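Local coordinates for HIAXHD3 (Humicola insolens, PDB 3ZXK), which probably hydrolyses alpha-L-arabinofuranosyl side chains from arabinoxylan as a family 43 glycoside hydrolase, and has served as a scaffold for engineering endo-xylanase activity, at residues D16-E21 against G271-V276; I137-Y142 against T173-V178; I355-T360 against G521-V526. One frame throughout, in Å; residues are numbered along the deposited sequence.

Contact 1. Residues D16-E21 against G271-V276; sequences DHPALE and GGRIPV. With AHR (alpha-L-arabinofuranose), chain C.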
loop_
_atom_site.group_PDB
_atom_site.type_symbol
_atom_site.label_atom_id
_atom_site.label_comp_id
_atom_site.label_asym_id
_atom_site.label_seq_id
_atom_site.Cartn_x
_atom_site.Cartn_y
_atom_site.Cartn_z
ATOM N N ASP A 16 -0.957 -0.142 -6.037
ATOM C CA ASP A 16 -0.988 1.025 -5.159
ATOM C C ASP A 16 -0.002 0.888 -3.985
ATOM O O ASP A 16 -0.291 0.189 -3.024
ATOM C CB ASP A 16 -2.422 1.167 -4.650
ATOM C CG ASP A 16 -2.629 2.333 -3.744
ATOM O OD1 ASP A 16 -2.034 3.401 -3.993
ATOM O OD2 ASP A 16 -3.439 2.180 -2.799
ATOM N N HIS A 17 1.120 1.607 -4.044
ATOM C CA HIS A 17 2.203 1.562 -3.005
ATOM C C HIS A 17 2.704 2.974 -2.795
ATOM O O HIS A 17 3.817 3.331 -3.193
ATOM C CB HIS A 17 3.305 0.531 -3.356
ATOM C CG HIS A 17 2.963 -0.889 -2.944
ATOM N ND1 HIS A 17 2.941 -1.291 -1.647
ATOM C CD2 HIS A 17 2.583 -1.988 -3.694
ATOM C CE1 HIS A 17 2.586 -2.593 -1.585
ATOM N NE2 HIS A 17 2.371 -3.019 -2.837
ATOM N N PRO A 18 1.870 3.823 -2.182
ATOM C CA PRO A 18 2.172 5.254 -2.094
ATOM C C PRO A 18 3.213 5.633 -1.063
ATOM O O PRO A 18 3.569 4.814 -0.196
ATOM C CB PRO A 18 0.843 5.856 -1.625
ATOM C CG PRO A 18 0.241 4.770 -0.801
ATOM C CD PRO A 18 0.559 3.519 -1.582
ATOM N N ALA A 19 3.688 6.881 -1.156
ATOM C CA ALA A 19 4.623 7.466 -0.176
ATOM C C ALA A 19 5.898 6.653 0.015
ATOM O O ALA A 19 6.412 6.508 1.125
ATOM C CB ALA A 19 3.936 7.736 1.160
ATOM N N LEU A 20 6.435 6.162 -1.090
ATOM C CA LEU A 20 7.523 5.203 -1.047
ATOM C C LEU A 20 8.804 5.781 -0.459
ATOM O O LEU A 20 9.095 6.971 -0.634
ATOM C CB LEU A 20 7.744 4.599 -2.441
ATOM C CG LEU A 20 8.336 5.514 -3.523
ATOM C CD1 LEU A 20 9.861 5.386 -3.559
ATOM C CD2 LEU A 20 7.732 5.191 -4.885
ATOM N N GLU A 21 9.520 4.915 0.253
ATOM C CA GLU A 21 10.926 5.119 0.644
ATOM C C GLU A 21 11.689 3.986 -0.022
ATOM O O GLU A 21 11.245 2.857 0.070
ATOM C CB GLU A 21 11.079 4.991 2.181
ATOM C CG GLU A 21 12.534 4.936 2.699
ATOM C CD GLU A 21 13.101 6.293 3.082
ATOM O OE1 GLU A 21 12.485 7.018 3.898
ATOM O OE2 GLU A 21 14.182 6.635 2.568
ATOM N N GLY A 271 -6.797 3.343 -9.853
ATOM C CA GLY A 271 -5.972 2.262 -9.345
ATOM C C GLY A 271 -5.176 2.581 -8.090
ATOM O O GLY A 271 -4.863 1.679 -7.318
ATOM N N GLY A 272 -4.822 3.847 -7.907
ATOM C CA GLY A 272 -3.953 4.258 -6.800
ATOM C C GLY A 272 -2.652 4.876 -7.274
ATOM O O GLY A 272 -2.566 5.363 -8.392
ATOM N N ARG A 273 -1.663 4.884 -6.398
ATOM C CA ARG A 273 -0.426 5.608 -6.627
ATOM C C ARG A 273 0.684 4.604 -6.837
ATOM O O ARG A 273 0.958 3.781 -5.962
ATOM C CB ARG A 273 -0.158 6.575 -5.477
ATOM C CG ARG A 273 -1.213 7.672 -5.531
ATOM C CD ARG A 273 -1.167 8.671 -4.400
ATOM N NE ARG A 273 -1.428 8.097 -3.093
ATOM C CZ ARG A 273 -1.217 8.747 -1.948
ATOM N NH1 ARG A 273 -0.739 10.009 -1.969
ATOM N NH2 ARG A 273 -1.481 8.143 -0.783
ATOM N N ILE A 274 1.281 4.661 -8.027
ATOM C CA ILE A 274 2.140 3.601 -8.521
ATOM C C ILE A 274 3.535 4.119 -8.885
ATOM O O ILE A 274 3.690 5.243 -9.347
ATOM C CB ILE A 274 1.455 2.840 -9.703
ATOM C CG1 ILE A 274 1.389 3.710 -10.970
ATOM C CG2 ILE A 274 0.065 2.339 -9.273
ATOM C CD1 ILE A 274 0.675 3.027 -12.125
ATOM N N PRO A 275 4.567 3.285 -8.691
ATOM C CA PRO A 275 5.923 3.793 -8.868
ATOM C C PRO A 275 6.437 3.812 -10.308
ATOM O O PRO A 275 6.144 2.903 -11.098
ATOM C CB PRO A 275 6.783 2.811 -8.048
ATOM C CG PRO A 275 6.002 1.532 -8.049
ATOM C CD PRO A 275 4.544 1.950 -8.048
ATOM N N VAL A 276 7.200 4.862 -10.600
ATOM C CA VAL A 276 7.913 5.026 -11.884
ATOM C C VAL A 276 9.377 5.334 -11.549
ATOM O O VAL A 276 9.676 5.914 -10.505
ATOM C CB VAL A 276 7.281 6.142 -12.761
ATOM C CG1 VAL A 276 5.867 5.736 -13.178
ATOM C CG2 VAL A 276 7.217 7.452 -12.005
HETATM O O5 AHR C . -3.014 14.378 -6.157
HETATM C C5 AHR C . -3.400 13.449 -5.125
HETATM C C4 AHR C . -2.459 13.498 -3.917
HETATM O O4 AHR C . -2.439 14.805 -3.348
HETATM C C3 AHR C . -0.979 13.237 -4.180
HETATM O O3 AHR C . -0.663 11.856 -4.263
HETATM C C2 AHR C . -0.277 13.845 -2.996
HETATM O O2 AHR C . 1.000 14.405 -3.357
HETATM C C1 AHR C . -1.227 14.952 -2.587
HETATM O O HOH W 1 -2.508 5.586 -2.500
HETATM O O HOH W 2 -3.605 -0.871 -7.227
#

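Contact 2. Residues I137-Y142 against T173-V178; sequences IDNCYY and TRQVRV. With XYP (beta-D-xylopyranose), chain B.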
loop_
_atom_site.group_PDB
_atom_site.type_symbol
_atom_site.label_atom_id
_atom_site.label_comp_id
_atom_site.label_asym_id
_atom_site.label_seq_id
_atom_site.Cartn_x
_atom_site.Cartn_y
_atom_site.Cartn_z
ATOM N N ILE A 137 7.660 8.344 20.251
ATOM C CA ILE A 137 8.201 9.681 20.457
ATOM C C ILE A 137 7.021 10.672 20.464
ATOM O O ILE A 137 6.178 10.629 19.571
ATOM C CB ILE A 137 9.221 10.006 19.335
ATOM C CG1 ILE A 137 10.528 9.212 19.539
ATOM C CG2 ILE A 137 9.522 11.495 19.283
ATOM C CD1 ILE A 137 11.451 9.190 18.326
ATOM N N ASP A 138 6.977 11.577 21.449
ATOM C CA ASP A 138 5.855 12.514 21.626
ATOM C C ASP A 138 6.079 13.814 20.836
ATOM O O ASP A 138 5.967 14.932 21.374
ATOM C CB ASP A 138 5.655 12.859 23.121
ATOM C CG ASP A 138 5.041 11.712 23.935
ATOM O OD1 ASP A 138 4.365 10.830 23.355
ATOM O OD2 ASP A 138 5.220 11.713 25.186
ATOM N N ASN A 139 6.462 13.664 19.577
ATOM C CA ASN A 139 6.476 14.760 18.621
ATOM C C ASN A 139 5.937 14.134 17.353
ATOM O O ASN A 139 6.117 12.935 17.147
ATOM C CB ASN A 139 7.899 15.271 18.408
ATOM C CG ASN A 139 7.944 16.611 17.681
ATOM O OD1 ASN A 139 6.909 17.244 17.406
ATOM N ND2 ASN A 139 9.151 17.064 17.379
ATOM N N CYS A 140 5.228 14.901 16.539
ATOM C CA CYS A 140 4.732 14.329 15.298
ATOM C C CYS A 140 5.705 14.633 14.180
ATOM O O CYS A 140 5.876 15.797 13.792
ATOM C CB CYS A 140 3.332 14.797 14.917
ATOM S SG CYS A 140 2.859 14.026 13.333
ATOM N N TYR A 141 6.353 13.585 13.685
ATOM C CA TYR A 141 7.228 13.734 12.551
ATOM C C TYR A 141 6.395 13.485 11.304
ATOM O O TYR A 141 6.527 12.442 10.661
ATOM C CB TYR A 141 8.374 12.744 12.647
ATOM C CG TYR A 141 9.298 12.948 13.833
ATOM C CD1 TYR A 141 9.462 14.215 14.441
ATOM C CD2 TYR A 141 10.048 11.882 14.316
ATOM C CE1 TYR A 141 10.344 14.385 15.501
ATOM C CE2 TYR A 141 10.926 12.051 15.376
ATOM C CZ TYR A 141 11.054 13.290 15.976
ATOM O OH TYR A 141 11.929 13.406 17.029
ATOM N N TYR A 142 5.560 14.463 10.956
ATOM C CA TYR A 142 4.683 14.365 9.779
ATOM C C TYR A 142 5.545 14.242 8.515
ATOM O O TYR A 142 6.476 15.026 8.325
ATOM C CB TYR A 142 3.798 15.609 9.660
ATOM C CG TYR A 142 2.946 15.575 8.410
ATOM C CD1 TYR A 142 1.774 14.832 8.359
ATOM C CD2 TYR A 142 3.344 16.242 7.252
ATOM C CE1 TYR A 142 1.013 14.764 7.188
ATOM C CE2 TYR A 142 2.580 16.199 6.092
ATOM C CZ TYR A 142 1.430 15.450 6.063
ATOM O OH TYR A 142 0.676 15.405 4.915
ATOM N N THR A 173 15.452 5.867 20.028
ATOM C CA THR A 173 14.145 5.834 20.739
ATOM C C THR A 173 13.646 7.161 21.278
ATOM O O THR A 173 12.488 7.235 21.676
ATOM C CB THR A 173 14.116 4.802 21.884
ATOM O OG1 THR A 173 15.016 5.253 22.906
ATOM C CG2 THR A 173 14.511 3.407 21.370
ATOM N N ARG A 174 14.493 8.191 21.298
ATOM C CA ARG A 174 14.152 9.473 21.870
ATOM C C ARG A 174 14.618 10.597 20.949
ATOM O O ARG A 174 15.624 10.474 20.246
ATOM C CB ARG A 174 14.868 9.664 23.211
ATOM C CG ARG A 174 14.420 8.694 24.302
ATOM C CD ARG A 174 15.209 8.905 25.599
ATOM N NE ARG A 174 16.670 8.872 25.420
ATOM C CZ ARG A 174 17.461 9.952 25.411
ATOM N NH1 ARG A 174 16.960 11.178 25.571
ATOM N NH2 ARG A 174 18.765 9.815 25.241
ATOM N N GLN A 175 13.914 11.719 21.005
ATOM C CA GLN A 175 14.418 12.921 20.360
ATOM C C GLN A 175 15.453 13.606 21.255
ATOM O O GLN A 175 15.189 13.837 22.444
ATOM C CB GLN A 175 13.249 13.841 20.127
ATOM C CG GLN A 175 13.580 15.156 19.477
ATOM C CD GLN A 175 12.331 15.975 19.253
ATOM O OE1 GLN A 175 11.520 15.674 18.375
ATOM N NE2 GLN A 175 12.150 16.991 20.077
ATOM N N VAL A 176 16.603 13.979 20.687
ATOM C CA VAL A 176 17.662 14.661 21.453
ATOM C C VAL A 176 17.623 16.176 21.182
ATOM O O VAL A 176 17.831 17.005 22.080
ATOM C CB VAL A 176 19.072 14.052 21.166
ATOM C CG1 VAL A 176 20.213 15.045 21.428
ATOM C CG2 VAL A 176 19.262 12.770 21.970
ATOM N N ARG A 177 17.356 16.531 19.931
ATOM C CA ARG A 177 17.410 17.922 19.495
ATOM C C ARG A 177 16.550 18.100 18.242
ATOM O O ARG A 177 16.441 17.158 17.461
ATOM C CB ARG A 177 18.867 18.275 19.166
ATOM C CG ARG A 177 19.038 19.645 18.578
ATOM C CD ARG A 177 20.491 19.984 18.316
ATOM N NE ARG A 177 20.557 21.138 17.423
ATOM C CZ ARG A 177 21.666 21.598 16.850
ATOM N NH1 ARG A 177 22.836 21.010 17.069
ATOM N NH2 ARG A 177 21.598 22.658 16.055
ATOM N N VAL A 178 15.923 19.276 18.067
ATOM C CA VAL A 178 15.288 19.625 16.776
ATOM C C VAL A 178 15.777 20.985 16.289
ATOM O O VAL A 178 15.856 21.942 17.068
ATOM C CB VAL A 178 13.736 19.637 16.812
ATOM C CG1 VAL A 178 13.159 19.946 15.420
ATOM C CG2 VAL A 178 13.197 18.302 17.267
HETATM C C1 XYP B . -2.669 17.342 4.134
HETATM C C2 XYP B . -3.678 17.077 5.250
HETATM C C3 XYP B . -3.353 17.939 6.473
HETATM C C4 XYP B . -1.904 17.693 6.902
HETATM C C5 XYP B . -0.984 18.057 5.742
HETATM O O2 XYP B . -5.008 17.325 4.782
HETATM O O3 XYP B . -4.250 17.615 7.537
HETATM O O4 XYP B . -1.544 18.419 8.086
HETATM O O5 XYP B . -1.322 17.215 4.628
#

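Contact 3. Residues I355-T360 against G521-V526; sequences ILRTAT and GGEVKV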
loop_
_atom_site.group_PDB
_atom_site.type_symbol
_atom_site.label_atom_id
_atom_site.label_comp_id
_atom_site.label_asym_id
_atom_site.label_seq_id
_atom_site.Cartn_x
_atom_site.Cartn_y
_atom_site.Cartn_z
ATOM N N ILE A 355 -11.153 -19.575 7.261
ATOM C CA ILE A 355 -12.491 -19.442 7.863
ATOM C C ILE A 355 -12.703 -18.012 8.319
ATOM O O ILE A 355 -11.884 -17.453 9.068
ATOM C CB ILE A 355 -12.654 -20.378 9.083
ATOM C CG1 ILE A 355 -12.430 -21.835 8.661
ATOM C CG2 ILE A 355 -13.990 -20.139 9.795
ATOM C CD1 ILE A 355 -13.602 -22.428 7.924
ATOM N N LEU A 356 -13.752 -17.382 7.790
ATOM C CA LEU A 356 -14.202 -16.067 8.262
ATOM C C LEU A 356 -15.508 -16.264 9.026
ATOM O O LEU A 356 -16.568 -16.570 8.407
ATOM C CB LEU A 356 -14.439 -15.119 7.083
ATOM C CG LEU A 356 -13.249 -14.708 6.210
ATOM C CD1 LEU A 356 -13.696 -13.808 5.043
ATOM C CD2 LEU A 356 -12.239 -13.966 7.072
ATOM N N ARG A 357 -15.455 -16.181 10.360
ATOM C CA ARG A 357 -16.677 -16.138 11.164
ATOM C C ARG A 357 -17.201 -14.725 11.215
ATOM O O ARG A 357 -16.416 -13.797 11.338
ATOM C CB ARG A 357 -16.416 -16.630 12.589
ATOM C CG ARG A 357 -15.959 -18.089 12.620
ATOM C CD ARG A 357 -15.885 -18.635 14.023
ATOM N NE ARG A 357 -15.807 -20.099 13.994
ATOM C CZ ARG A 357 -15.525 -20.839 15.053
ATOM N NH1 ARG A 357 -15.253 -20.259 16.231
ATOM N NH2 ARG A 357 -15.477 -22.157 14.910
ATOM N N THR A 358 -18.513 -14.522 11.100
ATOM C CA THR A 358 -19.010 -13.148 11.258
ATOM C C THR A 358 -18.514 -12.518 12.578
ATOM O O THR A 358 -18.584 -13.142 13.653
ATOM C CB THR A 358 -20.540 -13.091 11.170
ATOM O OG1 THR A 358 -21.115 -14.001 12.130
ATOM C CG2 THR A 358 -20.993 -13.514 9.775
ATOM N N ALA A 359 -18.023 -11.292 12.485
ATOM C CA ALA A 359 -17.408 -10.651 13.638
ATOM C C ALA A 359 -18.168 -9.407 14.090
ATOM O O ALA A 359 -17.941 -8.920 15.193
ATOM C CB ALA A 359 -15.951 -10.312 13.352
ATOM N N THR A 360 -19.085 -8.918 13.256
ATOM C CA THR A 360 -19.828 -7.678 13.541
ATOM C C THR A 360 -21.279 -7.832 13.112
ATOM O O THR A 360 -21.564 -8.382 12.036
ATOM C CB THR A 360 -19.259 -6.524 12.698
ATOM O OG1 THR A 360 -17.851 -6.428 12.916
ATOM C CG2 THR A 360 -19.915 -5.229 13.046
ATOM N N GLY A 521 -22.334 -16.098 14.742
ATOM C CA GLY A 521 -22.406 -17.559 14.778
ATOM C C GLY A 521 -22.174 -18.179 13.418
ATOM O O GLY A 521 -21.759 -19.347 13.329
ATOM N N GLY A 522 -22.428 -17.398 12.362
ATOM C CA GLY A 522 -22.207 -17.854 10.981
ATOM C C GLY A 522 -20.761 -17.821 10.556
ATOM O O GLY A 522 -19.917 -17.151 11.182
ATOM N N GLU A 523 -20.453 -18.583 9.514
ATOM C CA GLU A 523 -19.106 -18.563 8.931
ATOM C C GLU A 523 -19.112 -19.011 7.488
ATOM O O GLU A 523 -20.007 -19.749 7.025
ATOM C CB GLU A 523 -18.121 -19.418 9.753
ATOM C CG GLU A 523 -18.326 -20.908 9.633
ATOM C CD GLU A 523 -17.408 -21.670 10.583
ATOM O OE1 GLU A 523 -17.411 -21.388 11.797
ATOM O OE2 GLU A 523 -16.671 -22.560 10.137
ATOM N N VAL A 524 -18.098 -18.546 6.774
ATOM C CA VAL A 524 -17.817 -19.021 5.456
ATOM C C VAL A 524 -16.374 -19.476 5.391
ATOM O O VAL A 524 -15.548 -19.093 6.223
ATOM C CB VAL A 524 -18.121 -17.947 4.374
ATOM C CG1 VAL A 524 -19.572 -17.460 4.469
ATOM C CG2 VAL A 524 -17.140 -16.801 4.439
ATOM N N LYS A 525 -16.060 -20.269 4.366
ATOM C CA LYS A 525 -14.699 -20.682 4.135
ATOM C C LYS A 525 -14.275 -20.110 2.787
ATOM O O LYS A 525 -14.947 -20.351 1.766
ATOM C CB LYS A 525 -14.594 -22.224 4.112
ATOM C CG LYS A 525 -13.161 -22.741 3.852
ATOM C CD LYS A 525 -13.004 -24.241 4.093
ATOM C CE LYS A 525 -13.806 -25.087 3.128
ATOM N NZ LYS A 525 -13.569 -26.530 3.401
ATOM N N VAL A 526 -13.174 -19.379 2.783
ATOM C CA VAL A 526 -12.587 -18.914 1.541
ATOM C C VAL A 526 -11.576 -19.955 1.107
ATOM O O VAL A 526 -10.558 -20.163 1.772
ATOM C CB VAL A 526 -11.930 -17.532 1.710
ATOM C CG1 VAL A 526 -11.664 -16.937 0.351
ATOM C CG2 VAL A 526 -12.849 -16.610 2.507
HETATM O O HOH W 3 -23.614 -14.960 11.939
HETATM O O HOH W 4 -19.598 -15.720 14.073
#

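Contact 1. Residues D16-E21 against G271-V276
His17 N donates to Arg273 O (2.9 Å), so the loop 16-21 is joined by its backbone to the main chain of Arg273, Asp16 lying opposite Gly272 with their CA atoms 4.7 Å apart. The pairing sits in the five-bladed beta-propeller of family 43, where it ties a loop near the N-terminus to the last blade beside the bound arabinose. The carboxylate of Asp16 does the work on the loop side. Its CG is anti to the backbone N (chi1 -179°), which carries OD1 to Arg273 N for a 2.8 Å bond that is almost straight; the N-H comes to the anti side of OD1, well out of the carboxylate plane. The second oxygen, OD2, is taken by Gly507 N. Gly272 CA lies 3.5 Å from Asp16 OD1; a side chain here would run into Asp16 CG, and the backbone angles call for glycine in any case. The guanidinium of Arg273 reaches past the loop, its chain bending at chi3, and Pro18 lays CB over one face, 3.4 Å from Arg273 NH2. Water 1 lies at the guanidinium edge, accepting from Arg273 NE and donating to Asp16 OD1, so that one carboxylate oxygen serves both the main chain and, through water, the side chain of Arg273. With alanine in place of Arg273 the arabinose is likely to lose the donor to its O3, water 1 its NE partner, and Pro18 CB the flat group it covers. Further along, Leu20 CD2 meets Pro275 CB, a small apolar contact that Tyr31 also touches. His248 and Asp267 bind the same arabinose, to which Arg273 contributes NH1, 2.9 Å from AHR O3 and in the guanidinium plane.

Contact 2. Residues I137-Y142 against T173-V178
Tyr141 brings the hydroxyl edge of its ring up to the amide of Gln175, the two planes only 26° apart, and OH donates to Gln175 OE1 over 2.7 Å. The oxygen lies at the ring edge, in plane, and the hydroxyl meets a lone pair of Gln175 OE1 in the carbonyl plane. CB and CG of Gln175 also run close to the hydroxyl, both 3.4 Å from Tyr141 OH, so the phenol end rests against the stem of the glutamine as well as its head. A second donor reaches OE1 from Asn139, whose ND2 is 2.9 Å from Gln175 OE1 on a nearly straight bond. It too lies in the carbonyl plane, but the asparagine and glutamine amides are turned 75° to one another, so the Asn139 N-H meets the carbonyl with its own amide steeply tilted. Two donors thus hold one oxygen, which fixes the glutamine amide in rotation. The extended glutamine makes this possible: CG is anti to the backbone N (chi1 179°), and the straight chain beyond it projects OE1 across to the loop. Next to this polar group, Ile137 lays CG1 against the backbone of the turn, 3.5 Å from Thr173 O, and Val178 CG2 comes within 4.2 Å of Asn139 ND2. The Tyr141 ring also packs on Ile156, Ala166 and Leu168, and it meets the ring of Tyr158. Tyr142 turns the other way, its OH 2.7 Å from XYP O5 and hydrogen-bonded to Glu192, while Cys140 forms a disulfide with Cys102. The contact joins the loop leaving strand 132-137, which goes on to the pocket residue Tyr142, to the outermost strand of the following four-stranded antiparallel sheet, a packing of neighbouring blades in the family 43 beta-propeller.

Contact 3. Residues I355-T360 against G521-V526
Arg357 and Glu523 run alongside each other from the same face of the sheet, their ends directed alike, and join in a salt bridge: Arg357 NE donates to Glu523 OE1 over 3.0 Å. The guanidinium and carboxylate planes are 40° apart, so the two groups meet through this one N-H and not flat against each other; NE comes to the syn side of OE1, well out of the carboxylate plane, on a rather bent bond. The aliphatic part of the arginine shares in the pairing, with CG lying against CB of Glu523. The glutamate places CG between its backbone N and carbonyl carbon (chi1 72°) and extends from there, which swings its other oxygen over Ile355, where CG2 is 3.6 Å from Glu523 OE2. Ile355 also bends CD1 to CB of Lys525, whose chain then leads off. These residues belong to antiparallel strands 354-357 and 523-533, neighbours in a sheet of the C-terminal beta-sandwich, which has the concanavalin A-like fold. Leu356 and Val524 form a hydrogen-bonded pair, with Leu356 N to Val524 O at 2.9 Å and Val524 N to Leu356 O at 3.0 Å. On the opposite face their side chains turn inward: Leu356 CD1 packs on Val526 CG2 (3.9 Å) and CB rests near Val524 CG2, over Val512 and Asn514 of strand 509-516 in the facing sheet. Beyond the ladder Thr358 N donates to Gly522 O, the donor rising above the carbonyl plane. Thr358 OG1 donates to water 3, which also accepts from Gly522 N at 2.7 Å. Water 4 accepts from Gly521 N and donates to Thr358 O, joining the diverging chains a second time. Gly521 takes backbone angles that would drive any side chain into the carbonyl oxygen of the residue before it.

How the contacts relate
Contacts 1 and 2 both belong to the catalytic propeller, and contact 2 is nested within the long chain loop that contact 1 closes. Their centres are 27 Å apart and their nearest atoms about 9 Å, so they do not touch, yet both reach sugars bound in the same pocket: residues 271-276 supply Arg273, which donates to the arabinose, and residues 137-142 supply Tyr142, which touches a xylose. Contact 3 comes later in the chain, in the C-terminal domain. It lies about 20 Å from contact 1 and about 29 Å from contact 2 by nearest atoms, and neither of its segments contains a pocket residue, although Phe469 and Trp502, also from the C-terminal part, do line the pocket.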